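Glyoxalase/bleomycin resistance protein/dioxygenase (Nocardioides sp., PDB 4MYM) is of unproven function but belongs to the glyoxalase/bleomycin resistance/dioxygenase superfamily, whose members typically bind metals or sequester antibiotics. Local coordinates at residues Y115-Y126 with R137-C145. Numbering follows the deposited sequence.
Sequences YERLRARGIEFY and RCIYFPGPC
Phe125 packs against Ile139 and Phe141 where helix 108-120 and the loop after it lie on strand 136-142 of a four-stranded mixed sheet, consistent with the vicinal oxygen chelate fold of this family. Among the aromatic groups, Phe141 directs its ring edge at the face of Phe125 in an offset edge-to-face pair, planes at 71°. Phe125 is itself sandwiched: Tyr115 CD1 sits 3.5 Å above the centre of one face, and Ile123 CG2 lies above the opposite face, offset toward the rim. That same methyl, anti to the backbone N of Ile123, also makes a CH-pi contact over the face of Phe141, 3.8 Å from its centroid. Apolar contacts continue the packing: Ile139 CD1 meets Phe125 CE2 at 3.6 Å, and Leu118 CD1 touches Phe141 CE2. A Schellman motif ends the helix, with Gly122 at positive phi and bonds from Ile123 N to Leu118 O and Gly122 N to Arg119 O; Arg121 N reaches Leu118 O from the face opposite Ile123 N. One direct hydrogen bond joins the segments, Tyr126 N to Tyr140 O (2.9 Å, 160° at the hydrogen). Separately, a water bridges them, accepting from Glu124 N and donating to Pro142 O. The Tyr126 ring lies obliquely across Pro142, Tyr126 OH 3.3 Å from Pro142 CB.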
loop_
_atom_site.group_PDB
_atom_site.type_symbol
_atom_site.label_atom_id
_atom_site.label_comp_id
_atom_site.label_asym_id
_atom_site.label_seq_id
_atom_site.Cartn_x
_atom_site.Cartn_y
_atom_site.Cartn_z
ATOM N N TYR A 115 -3.696 -19.276 7.962
ATOM C CA TYR A 115 -4.868 -19.653 7.159
ATOM C C TYR A 115 -6.017 -20.158 8.040
ATOM O O TYR A 115 -7.153 -19.660 7.971
ATOM C CB TYR A 115 -4.447 -20.704 6.132
ATOM C CG TYR A 115 -5.579 -21.349 5.371
ATOM C CD1 TYR A 115 -6.274 -20.643 4.393
ATOM C CD2 TYR A 115 -5.970 -22.671 5.629
ATOM C CE1 TYR A 115 -7.310 -21.224 3.684
ATOM C CE2 TYR A 115 -7.010 -23.265 4.914
ATOM C CZ TYR A 115 -7.672 -22.539 3.937
ATOM O OH TYR A 115 -8.719 -23.095 3.220
ATOM N N GLU A 116 -5.719 -21.112 8.922
ATOM C CA GLU A 116 -6.763 -21.651 9.799
ATOM C C GLU A 116 -7.317 -20.606 10.779
ATOM O O GLU A 116 -8.528 -20.544 10.978
ATOM C CB GLU A 116 -6.270 -22.912 10.536
ATOM C CG GLU A 116 -5.859 -24.061 9.619
ATOM C CD GLU A 116 -6.986 -24.609 8.730
ATOM O OE1 GLU A 116 -8.163 -24.249 8.930
ATOM O OE2 GLU A 116 -6.690 -25.421 7.820
ATOM N N ARG A 117 -6.460 -19.756 11.354
ATOM C CA ARG A 117 -6.922 -18.729 12.288
ATOM C C ARG A 117 -7.793 -17.705 11.562
ATOM O O ARG A 117 -8.859 -17.321 12.044
ATOM C CB ARG A 117 -5.739 -18.006 12.974
ATOM C CG ARG A 117 -4.925 -18.893 13.910
ATOM C CD ARG A 117 -3.823 -18.145 14.665
ATOM N NE ARG A 117 -3.070 -19.036 15.572
ATOM C CZ ARG A 117 -3.281 -19.183 16.888
ATOM N NH1 ARG A 117 -4.234 -18.498 17.526
ATOM N NH2 ARG A 117 -2.521 -20.024 17.587
ATOM N N LEU A 118 -7.345 -17.282 10.386
ATOM C CA LEU A 118 -8.079 -16.266 9.624
ATOM C C LEU A 118 -9.403 -16.823 9.103
ATOM O O LEU A 118 -10.441 -16.165 9.168
ATOM C CB LEU A 118 -7.217 -15.743 8.472
ATOM C CG LEU A 118 -6.089 -14.786 8.885
ATOM C CD1 LEU A 118 -5.180 -14.496 7.706
ATOM C CD2 LEU A 118 -6.660 -13.486 9.427
ATOM N N ARG A 119 -9.358 -18.048 8.608
ATOM C CA ARG A 119 -10.554 -18.693 8.087
ATOM C C ARG A 119 -11.601 -18.827 9.179
ATOM O O ARG A 119 -12.784 -18.602 8.938
ATOM C CB ARG A 119 -10.197 -20.061 7.510
ATOM C CG ARG A 119 -11.342 -20.705 6.773
ATOM C CD ARG A 119 -10.819 -21.756 5.818
ATOM N NE ARG A 119 -11.788 -22.832 5.648
ATOM C CZ ARG A 119 -11.620 -24.093 6.048
ATOM N NH1 ARG A 119 -10.502 -24.491 6.656
ATOM N NH2 ARG A 119 -12.586 -24.973 5.827
ATOM N N ALA A 120 -11.152 -19.151 10.388
ATOM C CA ALA A 120 -12.032 -19.233 11.563
ATOM C C ALA A 120 -12.685 -17.892 11.913
ATOM O O ALA A 120 -13.762 -17.858 12.515
ATOM C CB ALA A 120 -11.254 -19.783 12.762
ATOM N N ARG A 121 -12.053 -16.784 11.533
ATOM C CA ARG A 121 -12.638 -15.465 11.773
ATOM C C ARG A 121 -13.497 -14.969 10.619
ATOM O O ARG A 121 -13.984 -13.846 10.664
ATOM C CB ARG A 121 -11.547 -14.429 12.072
ATOM C CG ARG A 121 -10.752 -14.717 13.332
ATOM C CD ARG A 121 -9.874 -13.534 13.733
ATOM N NE ARG A 121 -8.658 -13.995 14.412
ATOM C CZ ARG A 121 -7.409 -13.880 13.950
ATOM N NH1 ARG A 121 -7.144 -13.271 12.791
ATOM N NH2 ARG A 121 -6.397 -14.360 14.675
ATOM N N GLY A 122 -13.679 -15.780 9.582
ATOM C CA GLY A 122 -14.535 -15.397 8.466
ATOM C C GLY A 122 -13.818 -14.821 7.258
ATOM O O GLY A 122 -14.476 -14.320 6.350
ATOM N N ILE A 123 -12.483 -14.886 7.232
ATOM C CA ILE A 123 -11.730 -14.508 6.040
ATOM C C ILE A 123 -11.952 -15.588 4.988
ATOM O O ILE A 123 -11.898 -16.781 5.296
ATOM C CB ILE A 123 -10.222 -14.352 6.322
ATOM C CG1 ILE A 123 -9.962 -13.162 7.251
ATOM C CG2 ILE A 123 -9.429 -14.178 5.034
ATOM C CD1 ILE A 123 -10.296 -11.798 6.666
ATOM N N GLU A 124 -12.218 -15.156 3.759
ATOM C CA GLU A 124 -12.481 -16.059 2.637
ATOM C C GLU A 124 -11.302 -16.035 1.706
ATOM O O GLU A 124 -10.946 -14.985 1.181
ATOM C CB GLU A 124 -13.732 -15.614 1.880
ATOM C CG GLU A 124 -14.969 -15.574 2.750
ATOM C CD GLU A 124 -16.234 -15.235 1.979
ATOM O OE1 GLU A 124 -16.165 -15.088 0.742
ATOM O OE2 GLU A 124 -17.308 -15.147 2.615
ATOM N N PHE A 125 -10.698 -17.192 1.483
ATOM C CA PHE A 125 -9.491 -17.270 0.699
ATOM C C PHE A 125 -9.783 -17.720 -0.718
ATOM O O PHE A 125 -10.713 -18.501 -0.949
ATOM C CB PHE A 125 -8.528 -18.248 1.357
ATOM C CG PHE A 125 -7.932 -17.731 2.621
ATOM C CD1 PHE A 125 -8.554 -17.940 3.841
ATOM C CD2 PHE A 125 -6.743 -17.010 2.583
ATOM C CE1 PHE A 125 -8.001 -17.436 5.008
ATOM C CE2 PHE A 125 -6.181 -16.523 3.747
ATOM C CZ PHE A 125 -6.806 -16.735 4.956
ATOM N N TYR A 126 -8.977 -17.255 -1.665
ATOM C CA TYR A 126 -9.127 -17.711 -3.046
ATOM C C TYR A 126 -8.758 -19.180 -3.244
ATOM O O TYR A 126 -9.262 -19.819 -4.161
ATOM C CB TYR A 126 -8.299 -16.852 -3.977
ATOM C CG TYR A 126 -8.824 -15.443 -4.084
ATOM C CD1 TYR A 126 -9.927 -15.154 -4.892
ATOM C CD2 TYR A 126 -8.236 -14.404 -3.381
ATOM C CE1 TYR A 126 -10.417 -13.866 -5.007
ATOM C CE2 TYR A 126 -8.711 -13.106 -3.495
ATOM C CZ TYR A 126 -9.800 -12.844 -4.322
ATOM O OH TYR A 126 -10.295 -11.568 -4.449
ATOM N N ARG A 137 5.283 -20.145 -0.326
ATOM C CA ARG A 137 4.017 -20.702 0.058
ATOM C C ARG A 137 3.122 -19.518 0.421
ATOM O O ARG A 137 3.490 -18.702 1.277
ATOM C CB ARG A 137 4.185 -21.666 1.236
ATOM C CG ARG A 137 2.893 -22.286 1.727
ATOM C CD ARG A 137 3.159 -23.516 2.590
ATOM N NE ARG A 137 1.961 -24.299 2.851
ATOM C CZ ARG A 137 1.483 -25.266 2.062
ATOM N NH1 ARG A 137 2.073 -25.577 0.921
ATOM N NH2 ARG A 137 0.384 -25.929 2.421
ATOM N N CYS A 138 1.976 -19.414 -0.257
ATOM C CA CYS A 138 1.119 -18.225 -0.194
ATOM C C CYS A 138 -0.340 -18.513 0.032
ATOM O O CYS A 138 -0.853 -19.581 -0.347
ATOM C CB CYS A 138 1.212 -17.428 -1.497
ATOM S SG CYS A 138 2.884 -17.066 -2.011
ATOM N N ILE A 139 -1.013 -17.533 0.633
ATOM C CA ILE A 139 -2.462 -17.506 0.691
ATOM C C ILE A 139 -2.937 -16.105 0.295
ATOM O O ILE A 139 -2.249 -15.103 0.545
ATOM C CB ILE A 139 -3.008 -17.906 2.074
ATOM C CG1 ILE A 139 -2.373 -17.065 3.191
ATOM C CG2 ILE A 139 -2.755 -19.403 2.296
ATOM C CD1 ILE A 139 -2.806 -17.459 4.588
ATOM N N TYR A 140 -4.096 -16.055 -0.351
ATOM C CA TYR A 140 -4.663 -14.795 -0.864
ATOM C C TYR A 140 -6.125 -14.643 -0.417
ATOM O O TYR A 140 -6.868 -15.626 -0.403
ATOM C CB TYR A 140 -4.566 -14.785 -2.386
ATOM C CG TYR A 140 -3.158 -14.882 -2.905
ATOM C CD1 TYR A 140 -2.360 -13.753 -3.008
ATOM C CD2 TYR A 140 -2.616 -16.103 -3.292
ATOM C CE1 TYR A 140 -1.066 -13.835 -3.482
ATOM C CE2 TYR A 140 -1.328 -16.196 -3.769
ATOM C CZ TYR A 140 -0.553 -15.065 -3.848
ATOM O OH TYR A 140 0.724 -15.161 -4.299
ATOM N N PHE A 141 -6.524 -13.430 -0.019
ATOM C CA PHE A 141 -7.895 -13.116 0.334
ATOM C C PHE A 141 -8.263 -11.677 -0.035
ATOM O O PHE A 141 -7.416 -10.782 0.065
ATOM C CB PHE A 141 -8.215 -13.395 1.821
ATOM C CG PHE A 141 -7.397 -12.602 2.817
ATOM C CD1 PHE A 141 -7.907 -11.440 3.390
ATOM C CD2 PHE A 141 -6.159 -13.056 3.238
ATOM C CE1 PHE A 141 -7.184 -10.735 4.337
ATOM C CE2 PHE A 141 -5.429 -12.357 4.190
ATOM C CZ PHE A 141 -5.942 -11.199 4.739
ATOM N N PRO A 142 -9.516 -11.460 -0.487
ATOM C CA PRO A 142 -10.007 -10.113 -0.751
ATOM C C PRO A 142 -10.323 -9.339 0.527
ATOM O O PRO A 142 -10.747 -9.920 1.531
ATOM C CB PRO A 142 -11.307 -10.364 -1.523
ATOM C CG PRO A 142 -11.822 -11.642 -0.954
ATOM C CD PRO A 142 -10.603 -12.462 -0.611
ATOM N N GLY A 143 -10.089 -8.033 0.494
ATOM C CA GLY A 143 -10.606 -7.137 1.524
ATOM C C GLY A 143 -11.741 -6.310 0.928
ATOM O O GLY A 143 -12.039 -6.434 -0.258
ATOM N N PRO A 144 -12.381 -5.470 1.749
ATOM C CA PRO A 144 -13.563 -4.709 1.334
ATOM C C PRO A 144 -13.286 -3.425 0.512
ATOM O O PRO A 144 -14.238 -2.745 0.118
ATOM C CB PRO A 144 -14.235 -4.358 2.666
ATOM C CG PRO A 144 -13.134 -4.368 3.685
ATOM C CD PRO A 144 -12.105 -5.352 3.197
ATOM N N CYS A 145 -12.023 -3.093 0.256
ATOM C CA CYS A 145 -11.692 -1.870 -0.478
ATOM C C CYS A 145 -11.046 -2.145 -1.834
ATOM O O CYS A 145 -10.191 -1.370 -2.303
ATOM C CB CYS A 145 -10.780 -0.989 0.383
ATOM S SG CYS A 145 -11.584 -0.372 1.873
HETATM O O HOH W 1 -11.902 -12.230 2.892
#